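Local structure of Cas13d (uncultured Ruminococcus sp, 6IV9) at residues 251-254 with 255-258; 580-583 with 584-588. The protein binds CRISPR RNA and uses two HEPN domains in maturing that guide and, probably directed by it, in cleaving target RNA. The protein carries 2 engineered substitutions. All coordinates share one frame; numbering follows the deposited sequence.

Contact 1 of 2, residues 251-254 with 255-258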
ATOM      1  N   THR A 251      10.308   8.662 -24.179  1.00 34.53           N
ATOM      2  CA  THR A 251       9.238   7.639 -24.270  1.00 32.53           C
ATOM      3  C   THR A 251       7.851   8.265 -24.250  1.00 28.27           C
ATOM      4  O   THR A 251       6.972   7.634 -24.776  1.00 36.03           O
ATOM      5  CB  THR A 251       9.347   6.559 -23.193  1.00 34.49           C
ATOM      6  OG1 THR A 251       8.957   7.109 -21.943  1.00 32.00           O
ATOM      7  CG2 THR A 251      10.715   5.933 -23.108  1.00 35.52           C
ATOM      8  N   LYS A 252       7.687   9.331 -23.469  1.00 26.63           N
ATOM      9  CA  LYS A 252       6.410  10.044 -23.226  1.00 28.63           C
ATOM     10  C   LYS A 252       5.559   9.270 -22.202  1.00 32.14           C
ATOM     11  O   LYS A 252       4.463   9.720 -21.888  1.00 36.30           O
ATOM     12  CB  LYS A 252       5.645  10.321 -24.519  1.00 38.07           C
ATOM     13  CG  LYS A 252       6.412  11.056 -25.601  1.00 40.30           C
ATOM     14  CD  LYS A 252       7.054  12.313 -25.109  1.00 43.17           C
ATOM     15  CE  LYS A 252       7.787  13.090 -26.179  1.00 45.59           C
ATOM     16  NZ  LYS A 252       8.800  13.994 -25.594  1.00 45.73           N
ATOM     17  N   ARG A 253       6.117   8.191 -21.659  1.00 31.26           N
ATOM     18  CA  ARG A 253       5.457   7.268 -20.694  1.00 31.13           C
ATOM     19  C   ARG A 253       5.230   7.922 -19.323  1.00 34.25           C
ATOM     20  O   ARG A 253       4.386   7.444 -18.572  1.00 29.91           O
ATOM     21  CB  ARG A 253       6.229   5.958 -20.613  1.00 30.16           C
ATOM     22  CG  ARG A 253       6.058   5.087 -21.842  1.00 33.07           C
ATOM     23  CD  ARG A 253       5.759   3.653 -21.467  1.00 41.65           C
ATOM     24  NE  ARG A 253       5.510   2.796 -22.603  1.00 35.28           N
ATOM     25  CZ  ARG A 253       6.428   2.466 -23.474  1.00 34.67           C
ATOM     26  NH1 ARG A 253       7.678   2.820 -23.274  1.00 32.71           N
ATOM     27  NH2 ARG A 253       6.097   1.776 -24.540  1.00 36.17           N
ATOM     28  N   LEU A 254       5.889   9.051 -19.047  1.00 30.77           N
ATOM     29  CA  LEU A 254       5.731   9.766 -17.750  1.00 32.24           C
ATOM     30  C   LEU A 254       4.300  10.285 -17.605  1.00 29.46           C
ATOM     31  O   LEU A 254       3.849  10.486 -16.501  1.00 30.57           O
ATOM     32  CB  LEU A 254       6.762  10.884 -17.608  1.00 29.60           C
ATOM     33  CG  LEU A 254       8.130  10.423 -17.121  1.00 36.85           C
ATOM     34  CD1 LEU A 254       9.122  11.567 -17.113  1.00 34.74           C
ATOM     35  CD2 LEU A 254       8.041   9.786 -15.746  1.00 39.76           C
ATOM     36  N   GLY A 255       3.598  10.418 -18.720  1.00 24.95           N
ATOM     37  CA  GLY A 255       2.203  10.879 -18.748  1.00 29.21           C
ATOM     38  C   GLY A 255       1.286   9.909 -18.030  1.00 32.70           C
ATOM     39  O   GLY A 255       0.234  10.307 -17.569  1.00 34.06           O
ATOM     40  N   TYR A 256       1.719   8.662 -17.919  1.00 31.03           N
ATOM     41  CA  TYR A 256       0.929   7.608 -17.241  1.00 35.42           C
ATOM     42  C   TYR A 256       0.754   7.994 -15.772  1.00 43.66           C
ATOM     43  O   TYR A 256      -0.295   7.717 -15.209  1.00 43.96           O
ATOM     44  CB  TYR A 256       1.617   6.257 -17.406  1.00 32.72           C
ATOM     45  CG  TYR A 256       1.349   5.587 -18.728  1.00 27.59           C
ATOM     46  CD1 TYR A 256       0.078   5.540 -19.260  1.00 32.82           C
ATOM     47  CD2 TYR A 256       2.366   5.002 -19.446  1.00 28.37           C
ATOM     48  CE1 TYR A 256      -0.184   4.906 -20.459  1.00 33.08           C
ATOM     49  CE2 TYR A 256       2.131   4.382 -20.656  1.00 29.90           C
ATOM     50  CZ  TYR A 256       0.851   4.329 -21.164  1.00 31.82           C
ATOM     51  OH  TYR A 256       0.618   3.706 -22.339  1.00 27.89           O
ATOM     52  N   PHE A 257       1.775   8.636 -15.214  1.00 40.00           N
ATOM     53  CA  PHE A 257       1.847   9.029 -13.788  1.00 38.14           C
ATOM     54  C   PHE A 257       1.254  10.412 -13.565  1.00 40.43           C
ATOM     55  O   PHE A 257       1.301  10.884 -12.460  1.00 44.95           O
ATOM     56  CB  PHE A 257       3.302   9.144 -13.370  1.00 35.28           C
ATOM     57  CG  PHE A 257       4.071   7.857 -13.348  1.00 38.55           C
ATOM     58  CD1 PHE A 257       3.489   6.688 -12.905  1.00 49.40           C
ATOM     59  CD2 PHE A 257       5.392   7.828 -13.721  1.00 41.60           C
ATOM     60  CE1 PHE A 257       4.220   5.518 -12.854  1.00 43.72           C
ATOM     61  CE2 PHE A 257       6.120   6.658 -13.677  1.00 47.20           C
ATOM     62  CZ  PHE A 257       5.532   5.501 -13.242  1.00 42.55           C
ATOM     63  N   GLY A 258       0.714  11.033 -14.596  1.00 35.25           N
ATOM     64  CA  GLY A 258       0.221  12.402 -14.414  1.00 34.83           C
ATOM     65  C   GLY A 258       1.341  13.411 -14.588  1.00 34.86           C
ATOM     66  O   GLY A 258       1.122  14.539 -14.235  1.00 37.65           O
TER

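Contact 2 of 2, residues 580-583 with 584-588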
ATOM      1  N   LYS A 580      -0.566  10.280 -25.950  1.00 39.82           N
ATOM      2  CA  LYS A 580       0.545  10.386 -26.910  1.00 39.25           C
ATOM      3  C   LYS A 580       0.555   9.145 -27.787  1.00 37.09           C
ATOM      4  O   LYS A 580      -0.005   8.140 -27.390  1.00 30.36           O
ATOM      5  CB  LYS A 580       1.845  10.423 -26.118  1.00 41.58           C
ATOM      6  CG  LYS A 580       1.931  11.567 -25.133  1.00 43.94           C
ATOM      7  CD  LYS A 580       2.367  12.830 -25.801  1.00 49.22           C
ATOM      8  CE  LYS A 580       2.899  13.851 -24.827  1.00 60.64           C
ATOM      9  NZ  LYS A 580       1.797  14.590 -24.187  1.00 57.87           N
ATOM     10  N   LEU A 581       1.330   9.188 -28.861  1.00 32.10           N
ATOM     11  CA  LEU A 581       1.398   8.038 -29.787  1.00 32.73           C
ATOM     12  C   LEU A 581       1.878   6.802 -29.030  1.00 30.62           C
ATOM     13  O   LEU A 581       1.385   5.737 -29.303  1.00 29.15           O
ATOM     14  CB  LEU A 581       2.360   8.349 -30.930  1.00 35.70           C
ATOM     15  CG  LEU A 581       2.636   7.158 -31.838  1.00 41.16           C
ATOM     16  CD1 LEU A 581       1.349   6.595 -32.393  1.00 43.30           C
ATOM     17  CD2 LEU A 581       3.567   7.539 -32.965  1.00 51.07           C
ATOM     18  N   THR A 582       2.785   6.973 -28.080  1.00 27.97           N
ATOM     19  CA  THR A 582       3.328   5.814 -27.341  1.00 29.43           C
ATOM     20  C   THR A 582       2.192   5.107 -26.606  1.00 29.93           C
ATOM     21  O   THR A 582       2.191   3.908 -26.560  1.00 28.91           O
ATOM     22  CB  THR A 582       4.390   6.254 -26.333  1.00 35.41           C
ATOM     23  OG1 THR A 582       5.524   6.690 -27.064  1.00 34.94           O
ATOM     24  CG2 THR A 582       4.811   5.130 -25.419  1.00 37.07           C
ATOM     25  N   MET A 583       1.294   5.871 -26.019  1.00 28.24           N
ATOM     26  CA  MET A 583       0.158   5.284 -25.278  1.00 31.26           C
ATOM     27  C   MET A 583      -0.767   4.526 -26.230  1.00 31.02           C
ATOM     28  O   MET A 583      -1.234   3.473 -25.865  1.00 28.28           O
ATOM     29  CB  MET A 583      -0.596   6.383 -24.543  1.00 29.14           C
ATOM     30  CG  MET A 583       0.263   7.017 -23.487  1.00 36.76           C
ATOM     31  SD  MET A 583      -0.489   8.461 -22.808  1.00 43.79           S
ATOM     32  CE  MET A 583       0.819   8.940 -21.686  1.00 50.14           C
ATOM     33  N   PHE A 584      -1.011   5.080 -27.408  1.00 29.45           N
ATOM     34  CA  PHE A 584      -1.879   4.400 -28.398  1.00 27.96           C
ATOM     35  C   PHE A 584      -1.218   3.096 -28.819  1.00 26.63           C
ATOM     36  O   PHE A 584      -1.886   2.110 -28.956  1.00 29.47           O
ATOM     37  CB  PHE A 584      -2.208   5.324 -29.566  1.00 27.14           C
ATOM     38  CG  PHE A 584      -3.199   6.391 -29.199  1.00 29.96           C
ATOM     39  CD1 PHE A 584      -4.495   6.062 -28.870  1.00 27.73           C
ATOM     40  CD2 PHE A 584      -2.824   7.713 -29.134  1.00 30.22           C
ATOM     41  CE1 PHE A 584      -5.396   7.037 -28.501  1.00 31.49           C
ATOM     42  CE2 PHE A 584      -3.731   8.688 -28.777  1.00 32.57           C
ATOM     43  CZ  PHE A 584      -5.016   8.350 -28.463  1.00 32.14           C
ATOM     44  N   ARG A 585       0.091   3.121 -29.011  1.00 27.62           N
ATOM     45  CA  ARG A 585       0.779   1.863 -29.368  1.00 30.22           C
ATOM     46  C   ARG A 585       0.628   0.874 -28.208  1.00 28.21           C
ATOM     47  O   ARG A 585       0.372  -0.272 -28.474  1.00 27.90           O
ATOM     48  CB  ARG A 585       2.251   2.101 -29.692  1.00 29.95           C
ATOM     49  CG  ARG A 585       3.033   0.810 -29.834  1.00 32.18           C
ATOM     50  CD  ARG A 585       4.482   0.990 -30.210  1.00 41.74           C
ATOM     51  NE  ARG A 585       4.655   1.460 -31.569  1.00 41.62           N
ATOM     52  CZ  ARG A 585       4.679   0.685 -32.634  1.00 48.43           C
ATOM     53  NH1 ARG A 585       4.588  -0.621 -32.514  1.00 39.30           N
ATOM     54  NH2 ARG A 585       4.785   1.220 -33.827  1.00 41.47           N
ATOM     55  N   ASP A 586       0.764   1.344 -26.971  1.00 25.97           N
ATOM     56  CA  ASP A 586       0.631   0.446 -25.801  1.00 27.31           C
ATOM     57  C   ASP A 586      -0.779  -0.152 -25.799  1.00 23.20           C
ATOM     58  O   ASP A 586      -0.894  -1.333 -25.623  1.00 22.98           O
ATOM     59  CB  ASP A 586       0.897   1.196 -24.494  1.00 26.12           C
ATOM     60  CG  ASP A 586       2.355   1.505 -24.219  1.00 36.10           C
ATOM     61  OD1 ASP A 586       3.209   0.867 -24.828  1.00 37.79           O
ATOM     62  OD2 ASP A 586       2.607   2.381 -23.414  1.00 32.38           O
ATOM     63  N   ALA A 587      -1.797   0.669 -26.022  1.00 24.42           N
ATOM     64  CA  ALA A 587      -3.192   0.182 -26.006  1.00 27.07           C
ATOM     65  C   ALA A 587      -3.470  -0.820 -27.131  1.00 29.12           C
ATOM     66  O   ALA A 587      -3.995  -1.869 -26.852  1.00 27.31           O
ATOM     67  CB  ALA A 587      -4.141   1.343 -26.058  1.00 25.22           C
ATOM     68  N   LEU A 588      -3.096  -0.509 -28.361  1.00 27.79           N
ATOM     69  CA  LEU A 588      -3.341  -1.460 -29.470  1.00 27.66           C
ATOM     70  C   LEU A 588      -2.568  -2.761 -29.236  1.00 26.07           C
ATOM     71  O   LEU A 588      -3.116  -3.783 -29.476  1.00 29.15           O
ATOM     72  CB  LEU A 588      -2.926  -0.803 -30.786  1.00 26.68           C
ATOM     73  CG  LEU A 588      -4.024  -0.012 -31.481  1.00 26.65           C
ATOM     74  CD1 LEU A 588      -4.622   1.025 -30.564  1.00 28.77           C
ATOM     75  CD2 LEU A 588      -3.511   0.623 -32.754  1.00 29.53           C
TER

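Contact 1 of 2, residues 251-254 with 255-258
The Tyr256 ring takes Arg253 at its edge: CD of the arginine lies in the ring plane, 3.8 Å from CE2 of the tyrosine, and the two side chains run side by side with guanidinium and ring planes only 19° apart. The Phe257 ring is met at its edge too, by a methyl, Leu254 CD2 lying 3.9 Å from Phe257 CD2. Both pairings are spaced by a short 3-10 turn that follows helix 232-251. Its bonds run from each N-H to the carbonyl three residues back, Tyr256 N to Arg253 O at 3.0 Å and Phe257 N to Leu254 O at 3.1 Å. With CG of both Arg253 and Tyr256 anti to the carbonyl carbon (chi1 -73° and -81°), their chains leave the turn in the same direction, the arginine then bending at chi2. Arg253 NH2 forms a salt bridge with Asp586, and its NH1 donates to Met197 O of helix 168-197; Tyr256 OH is hydrogen-bonded to Asp586 as well. A phenylalanine here in place of Tyr256 would probably leave Asp586 OD2 without its phenolic mate. Phe257 turns to Phe508, edge to face. Where helix 232-251 ends, Lys252 has positive phi, and an ST turn spans the break: Arg253 N donates to Thr251 OG1 at 3.1 Å.

Contact 2 of 2, residues 580-583 with 584-588
Lys580 O draws two backbone N-H groups, Phe584 N at 3.2 Å in a hydrogen bond lying in the carbonyl plane, and Met583 N at 3.0 Å in a weak one. The Phe584 ring also comes up to this oxygen, its CD2 3.3 Å from Lys580 O at an oblique angle, while Leu581 CA sits at the ring's edge. This is the first turn of helix 581-591, with Lys580 as N-cap. The cap's own N-H points back at a sulfur: Lys580 N to Met583 SD is a weak but straight bond of 3.6 Å. Met583 can offer that atom because chi1 (-65°) sets CG beside its backbone N and the chain, extended beyond CG (chi2 171°), brings SD back level with the first turn, within reach of Lys580 N. Further along, regular helical bonds take over, Arg585 N to Leu581 O being 2.9 Å. One turn apart, Thr582 and Asp586 lie alongside, pointing the same way, with Thr582 CG2 4.1 Å from Asp586 OD2. Thr582 OG1, placed beside its own backbone N, bonds to Thr251 O, and the Asp586 carboxylate answers to Arg253 and Tyr256. Arg585 leaves by another side, bent at chi3, to form a salt bridge with Asp599. The helix is thus packed on several sides: Phe584 rests on Thr623 and Ile627 of helix 617-627 and on Leu606 of helix 599-606, Leu581 on Ile602 of that same helix, and Asp586 against Phe632 and Ile636 of helix 630-638.

In the fold
Contact 1 and contact 2 touch directly, their centres about 11 Å apart, although more than 300 residues separate them along the chain. Contact 2 is the more buried, with four of its eight touching residues buried and none exposed, against two of seven and one exposed in contact 1; helix 630-638 packs against both. Their backbones differ: residues 251-258 open the loop between helix 232-251 and helix 267-291 with a short 3-10 turn, while residues 580-588 start a regular helix. Polar bonds join the turn to the helix, and Met583 meets Tyr256 beside them. Leu254 packs on helix 267-291, whereas Phe584 packs on helices 599-606 and 617-627.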